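Local coordinates for protein bitiscetin (Bitis arietans, PDB 1JWI) that binds von Willebrand factor and induces its interaction, through the A1 domain, with platelet glycoprotein Ib alpha, so that platelets aggregate, at residues 63-68 with 103-108. Numbering follows the deposited sequence.
Sequences VYDAWI and LDVHTE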
loop_
_atom_site.group_PDB
_atom_site.type_symbol
_atom_site.label_atom_id
_atom_site.label_comp_id
_atom_site.label_asym_id
_atom_site.label_seq_id
_atom_site.Cartn_x
_atom_site.Cartn_y
_atom_site.Cartn_z
ATOM N N VAL A 63 19.604 -6.431 -7.748
ATOM C CA VAL A 63 19.638 -5.164 -7.023
ATOM C C VAL A 63 18.416 -4.286 -7.275
ATOM O O VAL A 63 18.144 -3.362 -6.520
ATOM C CB VAL A 63 20.884 -4.348 -7.391
ATOM C CG1 VAL A 63 22.131 -5.103 -6.982
ATOM C CG2 VAL A 63 20.894 -4.066 -8.883
ATOM N N TYR A 64 17.683 -4.570 -8.343
ATOM C CA TYR A 64 16.504 -3.776 -8.669
ATOM C C TYR A 64 15.263 -4.639 -8.765
ATOM O O TYR A 64 15.350 -5.835 -9.031
ATOM C CB TYR A 64 16.664 -3.089 -10.028
ATOM C CG TYR A 64 17.768 -2.070 -10.146
ATOM C CD1 TYR A 64 17.708 -0.858 -9.464
ATOM C CD2 TYR A 64 18.853 -2.296 -10.996
ATOM C CE1 TYR A 64 18.703 0.110 -9.626
ATOM C CE2 TYR A 64 19.848 -1.340 -11.163
ATOM C CZ TYR A 64 19.766 -0.139 -10.478
ATOM O OH TYR A 64 20.748 0.812 -10.647
ATOM N N ASP A 65 14.107 -4.022 -8.538
ATOM C CA ASP A 65 12.847 -4.721 -8.707
ATOM C C ASP A 65 12.597 -4.506 -10.204
ATOM O O ASP A 65 13.292 -3.709 -10.842
ATOM C CB ASP A 65 11.727 -4.063 -7.892
ATOM C CG ASP A 65 11.979 -4.119 -6.387
ATOM O OD1 ASP A 65 12.408 -3.098 -5.815
ATOM O OD2 ASP A 65 11.757 -5.180 -5.781
ATOM N N ALA A 66 11.625 -5.205 -10.773
ATOM C CA ALA A 66 11.330 -5.033 -12.192
ATOM C C ALA A 66 9.839 -4.782 -12.401
ATOM O O ALA A 66 9.002 -5.553 -11.934
ATOM C CB ALA A 66 11.777 -6.263 -12.972
ATOM N N TRP A 67 9.513 -3.688 -13.082
ATOM C CA TRP A 67 8.125 -3.320 -13.362
ATOM C C TRP A 67 7.343 -4.325 -14.198
ATOM O O TRP A 67 7.861 -4.866 -15.183
ATOM C CB TRP A 67 8.059 -1.987 -14.129
ATOM C CG TRP A 67 8.463 -0.765 -13.367
ATOM C CD1 TRP A 67 9.325 0.211 -13.785
ATOM C CD2 TRP A 67 7.971 -0.345 -12.090
ATOM N NE1 TRP A 67 9.396 1.213 -12.847
ATOM C CE2 TRP A 67 8.574 0.898 -11.797
ATOM C CE3 TRP A 67 7.074 -0.897 -11.167
ATOM C CZ2 TRP A 67 8.311 1.600 -10.616
ATOM C CZ3 TRP A 67 6.813 -0.197 -9.989
ATOM C CH2 TRP A 67 7.429 1.036 -9.727
ATOM N N ILE A 68 6.097 -4.567 -13.797
ATOM C CA ILE A 68 5.180 -5.406 -14.564
ATOM C C ILE A 68 3.949 -4.507 -14.751
ATOM O O ILE A 68 3.862 -3.448 -14.121
ATOM C CB ILE A 68 4.785 -6.740 -13.862
ATOM C CG1 ILE A 68 4.272 -6.495 -12.447
ATOM C CG2 ILE A 68 5.972 -7.700 -13.884
ATOM C CD1 ILE A 68 3.757 -7.784 -11.794
ATOM N N LEU A 103 8.217 -7.069 -9.880
ATOM C CA LEU A 103 8.731 -8.337 -9.382
ATOM C C LEU A 103 9.674 -8.006 -8.218
ATOM O O LEU A 103 10.612 -7.227 -8.372
ATOM C CB LEU A 103 9.480 -9.071 -10.499
ATOM C CG LEU A 103 8.643 -9.399 -11.743
ATOM C CD1 LEU A 103 9.483 -10.156 -12.758
ATOM C CD2 LEU A 103 7.433 -10.226 -11.328
ATOM N N ASP A 104 9.415 -8.606 -7.061
ATOM C CA ASP A 104 10.191 -8.373 -5.842
ATOM C C ASP A 104 11.588 -9.001 -5.872
ATOM O O ASP A 104 11.732 -10.223 -5.902
ATOM C CB ASP A 104 9.406 -8.938 -4.660
ATOM C CG ASP A 104 9.958 -8.511 -3.316
ATOM O OD1 ASP A 104 11.084 -7.970 -3.237
ATOM O OD2 ASP A 104 9.241 -8.738 -2.321
ATOM N N VAL A 105 12.614 -8.162 -5.838
ATOM C CA VAL A 105 13.993 -8.640 -5.859
ATOM C C VAL A 105 14.304 -9.567 -4.679
ATOM O O VAL A 105 15.104 -10.498 -4.802
ATOM C CB VAL A 105 14.987 -7.461 -5.817
ATOM C CG1 VAL A 105 15.003 -6.833 -4.423
ATOM C CG2 VAL A 105 16.379 -7.934 -6.219
ATOM N N HIS A 106 13.653 -9.319 -3.546
ATOM C CA HIS A 106 13.887 -10.102 -2.341
ATOM C C HIS A 106 13.407 -11.549 -2.388
ATOM O O HIS A 106 13.796 -12.361 -1.547
ATOM C CB HIS A 106 13.278 -9.370 -1.144
ATOM C CG HIS A 106 13.903 -8.031 -0.898
ATOM N ND1 HIS A 106 13.166 -6.909 -0.583
ATOM C CD2 HIS A 106 15.196 -7.633 -0.935
ATOM C CE1 HIS A 106 13.979 -5.877 -0.439
ATOM N NE2 HIS A 106 15.217 -6.288 -0.647
ATOM N N THR A 107 12.569 -11.879 -3.360
ATOM C CA THR A 107 12.085 -13.251 -3.494
ATOM C C THR A 107 12.618 -13.786 -4.828
ATOM O O THR A 107 12.137 -14.783 -5.360
ATOM C CB THR A 107 10.524 -13.317 -3.461
ATOM O OG1 THR A 107 9.975 -12.517 -4.515
ATOM C CG2 THR A 107 9.988 -12.810 -2.118
ATOM N N GLU A 108 13.636 -13.102 -5.341
ATOM C CA GLU A 108 14.270 -13.441 -6.611
ATOM C C GLU A 108 13.239 -13.400 -7.734
ATOM O O GLU A 108 13.161 -14.302 -8.571
ATOM C CB GLU A 108 14.954 -14.818 -6.532
ATOM C CG GLU A 108 15.936 -14.925 -5.372
ATOM C CD GLU A 108 17.062 -15.920 -5.618
ATOM O OE1 GLU A 108 16.778 -17.049 -6.076
ATOM O OE2 GLU A 108 18.228 -15.566 -5.336
HETATM O O HOH W 1 11.436 -5.373 -3.117
#
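Ala66 and Leu103 form an antiparallel hydrogen-bonded pair where strands 66-72 and 100-103 meet in the three-stranded sheet of this C-type lectin-like domain. The bond from Leu103 N to Ala66 O is short, 2.7 Å; the return bond from Ala66 N to Leu103 O is longer, 3.3 Å. This end is the tightly packed one. Leu103 crosses Ile68 at about a right angle, its CG 3.8 Å from Ile68 CG2, a methyl branch set beside the Ile68 backbone N. Leu103 also packs on Trp112 of the next strand and on Val51 and Ala55 of helix 45-58, so Leu103 joins this sheet to that helix.

Past the pair the 103-108 chain leaves the sheet, and a side chain takes over from the backbone. Asp65 OD2 accepts a nearly straight bond (171°) from Val105 N at 3.1 Å, on the anti side of the carboxylate and 33° out of its plane. Val105 brings its CB to 3.6 Å from Tyr64 O, and its CG2 lies against Val63 N. Asp104 OD1 accepts from His106 N, making an Asx turn. On this looser, more exposed side the carboxylates of Asp65 and Asp104 lie 3.8 Å apart, OD2 to OD1. One water donates to both, at 2.7 Å from Asp65 OD2 and 2.6 Å from Asp104 OD1. Asp65 is the acid that bonds across to the loop, Asp104 bonding within it; the shared water and the N-H groups of Val105 and His106 probably offset the repulsion between the two.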